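Local structure of Bd3459 (5CEC) at residues T358-S370 with A381-W395. The protein is a predatory endopeptidase of the S13 peptidase family, probably acting on cell-wall peptides, and is bound here to its ankyrin-repeat immunity protein Bd3460. The protein carries 1 engineered substitution. Numbering follows the deposited sequence.
Sequences TGSVNKAKTLMGS and AVLMHTDYDKSRSDW. With SO4 (sulfate ion), chain C.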
# COMPACT_ATOMS: atom_id res chain seq x y z
N THR A 358 6.36 -2.53 -0.10
CA THR A 358 6.00 -3.88 -0.51
C THR A 358 5.69 -3.99 -2.01
O THR A 358 5.36 -3.00 -2.67
CB THR A 358 4.76 -4.30 0.27
OG1 THR A 358 3.77 -3.30 0.13
CG2 THR A 358 5.06 -4.50 1.76
N GLY A 359 5.68 -5.22 -2.49
CA GLY A 359 5.16 -5.51 -3.82
C GLY A 359 4.70 -6.94 -3.95
O GLY A 359 5.24 -7.82 -3.29
N SER A 360 3.64 -7.13 -4.72
CA SER A 360 3.04 -8.43 -4.98
C SER A 360 2.50 -8.49 -6.40
O SER A 360 1.64 -7.68 -6.75
CB SER A 360 1.87 -8.65 -4.01
OG SER A 360 2.17 -8.27 -2.69
N VAL A 361 3.00 -9.43 -7.22
CA VAL A 361 2.43 -9.76 -8.55
C VAL A 361 2.51 -11.28 -8.71
O VAL A 361 3.08 -11.99 -7.86
CB VAL A 361 3.16 -9.06 -9.73
CG1 VAL A 361 2.91 -7.57 -9.75
CG2 VAL A 361 4.65 -9.37 -9.74
N ASN A 362 1.93 -11.82 -9.77
CA ASN A 362 1.88 -13.26 -9.96
C ASN A 362 3.22 -13.94 -9.63
O ASN A 362 3.28 -14.89 -8.86
CB ASN A 362 1.44 -13.55 -11.40
CG ASN A 362 1.40 -15.03 -11.72
OD1 ASN A 362 1.23 -15.87 -10.86
ND2 ASN A 362 1.56 -15.33 -12.97
N LYS A 363 4.28 -13.44 -10.26
CA LYS A 363 5.59 -14.08 -10.16
C LYS A 363 6.55 -13.48 -9.17
O LYS A 363 7.72 -13.89 -9.12
CB LYS A 363 6.26 -14.19 -11.52
CG LYS A 363 5.46 -14.96 -12.55
CD LYS A 363 5.23 -16.39 -12.10
CE LYS A 363 4.74 -17.30 -13.21
NZ LYS A 363 4.42 -18.67 -12.69
N ALA A 364 6.08 -12.56 -8.32
CA ALA A 364 7.03 -11.95 -7.37
C ALA A 364 6.39 -11.42 -6.12
O ALA A 364 5.28 -10.90 -6.15
CB ALA A 364 7.83 -10.81 -8.01
N LYS A 365 7.15 -11.51 -5.03
CA LYS A 365 6.84 -10.82 -3.78
C LYS A 365 8.11 -10.06 -3.44
O LYS A 365 9.21 -10.65 -3.46
CB LYS A 365 6.47 -11.80 -2.66
CG LYS A 365 5.81 -11.13 -1.46
CD LYS A 365 4.32 -10.89 -1.72
CE LYS A 365 3.63 -10.16 -0.57
NZ LYS A 365 4.08 -8.74 -0.59
N THR A 366 7.98 -8.76 -3.17
CA THR A 366 9.17 -7.94 -3.04
C THR A 366 9.05 -6.98 -1.85
O THR A 366 7.96 -6.66 -1.37
CB THR A 366 9.39 -7.17 -4.35
OG1 THR A 366 8.28 -6.30 -4.58
CG2 THR A 366 9.59 -8.09 -5.53
N LEU A 367 10.20 -6.48 -1.43
CA LEU A 367 10.31 -5.47 -0.35
C LEU A 367 11.60 -4.71 -0.54
O LEU A 367 12.63 -5.34 -0.81
CB LEU A 367 10.30 -6.13 1.03
CG LEU A 367 10.03 -5.24 2.22
CD1 LEU A 367 8.58 -4.79 2.27
CD2 LEU A 367 10.42 -5.93 3.49
N MET A 368 11.57 -3.40 -0.34
CA MET A 368 12.81 -2.63 -0.33
C MET A 368 12.66 -1.48 0.65
O MET A 368 11.55 -0.97 0.88
CB MET A 368 13.20 -2.15 -1.72
CG MET A 368 12.35 -1.03 -2.28
SD MET A 368 12.70 -0.58 -4.00
CE MET A 368 14.09 0.48 -3.77
N GLY A 369 13.79 -0.96 1.12
CA GLY A 369 13.74 0.15 2.06
C GLY A 369 15.02 0.26 2.85
O GLY A 369 16.13 -0.10 2.37
N SER A 370 14.87 0.79 4.05
CA SER A 370 15.96 0.93 4.98
C SER A 370 15.60 0.31 6.31
O SER A 370 14.44 0.33 6.76
CB SER A 370 16.31 2.40 5.17
OG SER A 370 15.29 3.08 5.88
N ALA A 381 17.05 -4.63 -0.38
CA ALA A 381 15.99 -5.05 -1.30
C ALA A 381 15.95 -6.55 -1.35
O ALA A 381 17.00 -7.22 -1.39
CB ALA A 381 16.15 -4.46 -2.68
N VAL A 382 14.73 -7.09 -1.30
CA VAL A 382 14.50 -8.54 -1.37
C VAL A 382 13.52 -8.82 -2.49
O VAL A 382 12.40 -8.29 -2.47
CB VAL A 382 13.93 -9.13 -0.05
CG1 VAL A 382 13.93 -10.65 -0.10
CG2 VAL A 382 14.69 -8.63 1.16
N LEU A 383 13.96 -9.63 -3.46
CA LEU A 383 13.16 -9.96 -4.63
C LEU A 383 12.91 -11.46 -4.58
O LEU A 383 13.83 -12.24 -4.77
CB LEU A 383 13.87 -9.56 -5.92
CG LEU A 383 14.36 -8.11 -5.98
CD1 LEU A 383 15.11 -7.88 -7.29
CD2 LEU A 383 13.24 -7.12 -5.84
N MET A 384 11.67 -11.86 -4.27
CA MET A 384 11.29 -13.29 -4.24
C MET A 384 10.55 -13.64 -5.49
O MET A 384 9.83 -12.82 -6.06
CB MET A 384 10.38 -13.63 -3.07
CG MET A 384 10.91 -13.29 -1.69
SD MET A 384 12.33 -14.27 -1.18
CE MET A 384 11.63 -15.90 -1.11
N HIS A 385 10.71 -14.90 -5.86
CA HIS A 385 9.90 -15.55 -6.85
C HIS A 385 8.69 -16.25 -6.20
O HIS A 385 8.83 -16.88 -5.17
CB HIS A 385 10.75 -16.61 -7.57
CG HIS A 385 9.92 -17.48 -8.42
ND1 HIS A 385 9.47 -17.08 -9.65
CD2 HIS A 385 9.30 -18.65 -8.13
CE1 HIS A 385 8.62 -18.00 -10.10
NE2 HIS A 385 8.51 -18.95 -9.20
N THR A 386 7.53 -16.11 -6.83
CA THR A 386 6.30 -16.82 -6.48
C THR A 386 5.67 -17.37 -7.73
O THR A 386 6.01 -16.96 -8.85
CB THR A 386 5.28 -15.90 -5.76
OG1 THR A 386 5.00 -14.74 -6.53
CG2 THR A 386 5.83 -15.40 -4.43
N ASP A 387 4.69 -18.27 -7.55
CA ASP A 387 3.82 -18.71 -8.66
C ASP A 387 2.37 -18.62 -8.17
O ASP A 387 1.68 -19.62 -7.94
CB ASP A 387 4.16 -20.12 -9.16
CG ASP A 387 5.61 -20.27 -9.64
OD1 ASP A 387 5.93 -19.88 -10.78
OD2 ASP A 387 6.45 -20.80 -8.86
N TYR A 388 1.94 -17.38 -7.98
CA TYR A 388 0.64 -17.11 -7.40
C TYR A 388 -0.51 -17.70 -8.24
O TYR A 388 -1.51 -18.17 -7.66
CB TYR A 388 0.57 -15.61 -7.16
CG TYR A 388 -0.75 -14.98 -6.93
CD1 TYR A 388 -1.58 -14.63 -8.01
CD2 TYR A 388 -1.15 -14.63 -5.66
CE1 TYR A 388 -2.78 -13.97 -7.80
CE2 TYR A 388 -2.33 -13.96 -5.44
CZ TYR A 388 -3.15 -13.64 -6.51
OH TYR A 388 -4.35 -13.00 -6.26
N ASP A 389 -0.32 -17.77 -9.56
CA ASP A 389 -1.35 -18.39 -10.40
C ASP A 389 -1.51 -19.91 -10.16
O ASP A 389 -2.63 -20.43 -10.29
CB ASP A 389 -1.20 -17.99 -11.87
CG ASP A 389 -1.61 -16.53 -12.11
OD1 ASP A 389 -2.16 -15.89 -11.18
OD2 ASP A 389 -1.37 -16.01 -13.22
N LYS A 390 -0.44 -20.61 -9.77
CA LYS A 390 -0.51 -22.04 -9.45
C LYS A 390 -1.00 -22.21 -8.01
O LYS A 390 -1.73 -23.14 -7.69
CB LYS A 390 0.87 -22.72 -9.61
CG LYS A 390 1.42 -22.84 -11.04
CD LYS A 390 0.67 -23.91 -11.83
CE LYS A 390 1.27 -24.15 -13.21
NZ LYS A 390 1.29 -22.92 -14.05
N SER A 391 -0.57 -21.31 -7.14
CA SER A 391 -0.88 -21.43 -5.74
C SER A 391 -0.95 -20.07 -5.08
O SER A 391 0.06 -19.42 -4.82
CB SER A 391 0.11 -22.33 -5.04
OG SER A 391 1.36 -21.75 -5.01
N ARG A 392 -2.17 -19.66 -4.79
CA ARG A 392 -2.40 -18.31 -4.25
C ARG A 392 -1.77 -18.15 -2.89
O ARG A 392 -1.53 -17.02 -2.49
CB ARG A 392 -3.90 -18.03 -4.20
CG ARG A 392 -4.57 -18.08 -5.56
CD ARG A 392 -4.34 -16.86 -6.40
NE ARG A 392 -5.32 -16.78 -7.50
CZ ARG A 392 -5.30 -17.46 -8.65
NH1 ARG A 392 -4.35 -18.34 -8.94
NH2 ARG A 392 -6.24 -17.24 -9.54
N SER A 393 -1.48 -19.25 -2.17
CA SER A 393 -0.83 -19.16 -0.88
C SER A 393 0.62 -18.68 -0.93
O SER A 393 1.21 -18.33 0.10
CB SER A 393 -0.87 -20.54 -0.20
OG SER A 393 -2.20 -21.02 0.01
N ASP A 394 1.21 -18.65 -2.12
CA ASP A 394 2.62 -18.25 -2.25
C ASP A 394 2.90 -16.85 -1.74
O ASP A 394 3.98 -16.65 -1.21
CB ASP A 394 3.10 -18.34 -3.71
CG ASP A 394 3.45 -19.73 -4.17
OD1 ASP A 394 3.23 -20.72 -3.43
OD2 ASP A 394 4.01 -19.80 -5.30
N TRP A 395 1.99 -15.89 -1.90
CA TRP A 395 2.28 -14.53 -1.42
C TRP A 395 2.50 -14.53 0.10
O TRP A 395 3.48 -13.93 0.56
CB TRP A 395 1.20 -13.54 -1.81
CG TRP A 395 1.23 -13.09 -3.23
CD1 TRP A 395 2.16 -13.42 -4.21
CD2 TRP A 395 0.32 -12.20 -3.85
NE1 TRP A 395 1.85 -12.79 -5.36
CE2 TRP A 395 0.72 -12.03 -5.18
CE3 TRP A 395 -0.80 -11.49 -3.40
CZ2 TRP A 395 0.04 -11.23 -6.06
CZ3 TRP A 395 -1.46 -10.67 -4.28
CH2 TRP A 395 -1.04 -10.56 -5.61
S SO4 C . 1.34 -4.19 -2.53
O1 SO4 C . 0.02 -4.28 -1.85
O2 SO4 C . 2.02 -5.49 -2.62
O3 SO4 C . 1.12 -3.52 -3.90
O4 SO4 C . 2.20 -3.23 -1.82
O HOH W 1 10.15 -14.38 -10.26
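Strands 364-370 and 381-385 run antiparallel, their axes 4.7 Å apart at closest approach, with Lys-365 paired to Met-384 and Leu-367 to Val-382 through two backbone hydrogen bonds each. The type I turn Val-361 to Ala-364, which joins strands 358-361 and 364-370, is gripped by residues 386-389 and by Trp-395. Asn-362 O accepts from Tyr-388 N at 3.0 Å and from Thr-386 OG1 at 2.9 Å, on opposite faces of its carbonyl plane. The Asn-362 side chain, with CG anti to the backbone N (chi1 178°), has its OD1 bonded by Asp-389 N at 2.8 Å. Its amide stacks on one of two conformers of the Asp-389 carboxylate. The chain of Lys-363, bent at chi2, reaches Asp-387, and NZ forms a salt bridge with the anti lone pair of OD1, 2.7 Å away. The other oxygen, OD2, takes His-385 NE2 from above the carboxylate plane.

Trp-395 NE1 donates to Val-361 O at 2.9 Å. One face of its ring carries Ser-360 CB, a CH-pi contact 3.6 Å from the six-membered centroid. Tyr-388 lies over the opposite face. Lys-365 passes the indole, its CD beside Trp-395 CG. Ser-360 OG donates to sulfate O2 at 2.8 Å; the ion, probably from the crystallisation liquor, also bonds Thr-358, Ser-70 and Ser-251.

Thr-358 and Gly-359 fit a K(T/S)G-type strand, so the sulfate probably marks a penicillin-binding-type active-site groove. Lys-365 NZ, held by Gly-359 O and Ser-360 OG, probably favours an anion there.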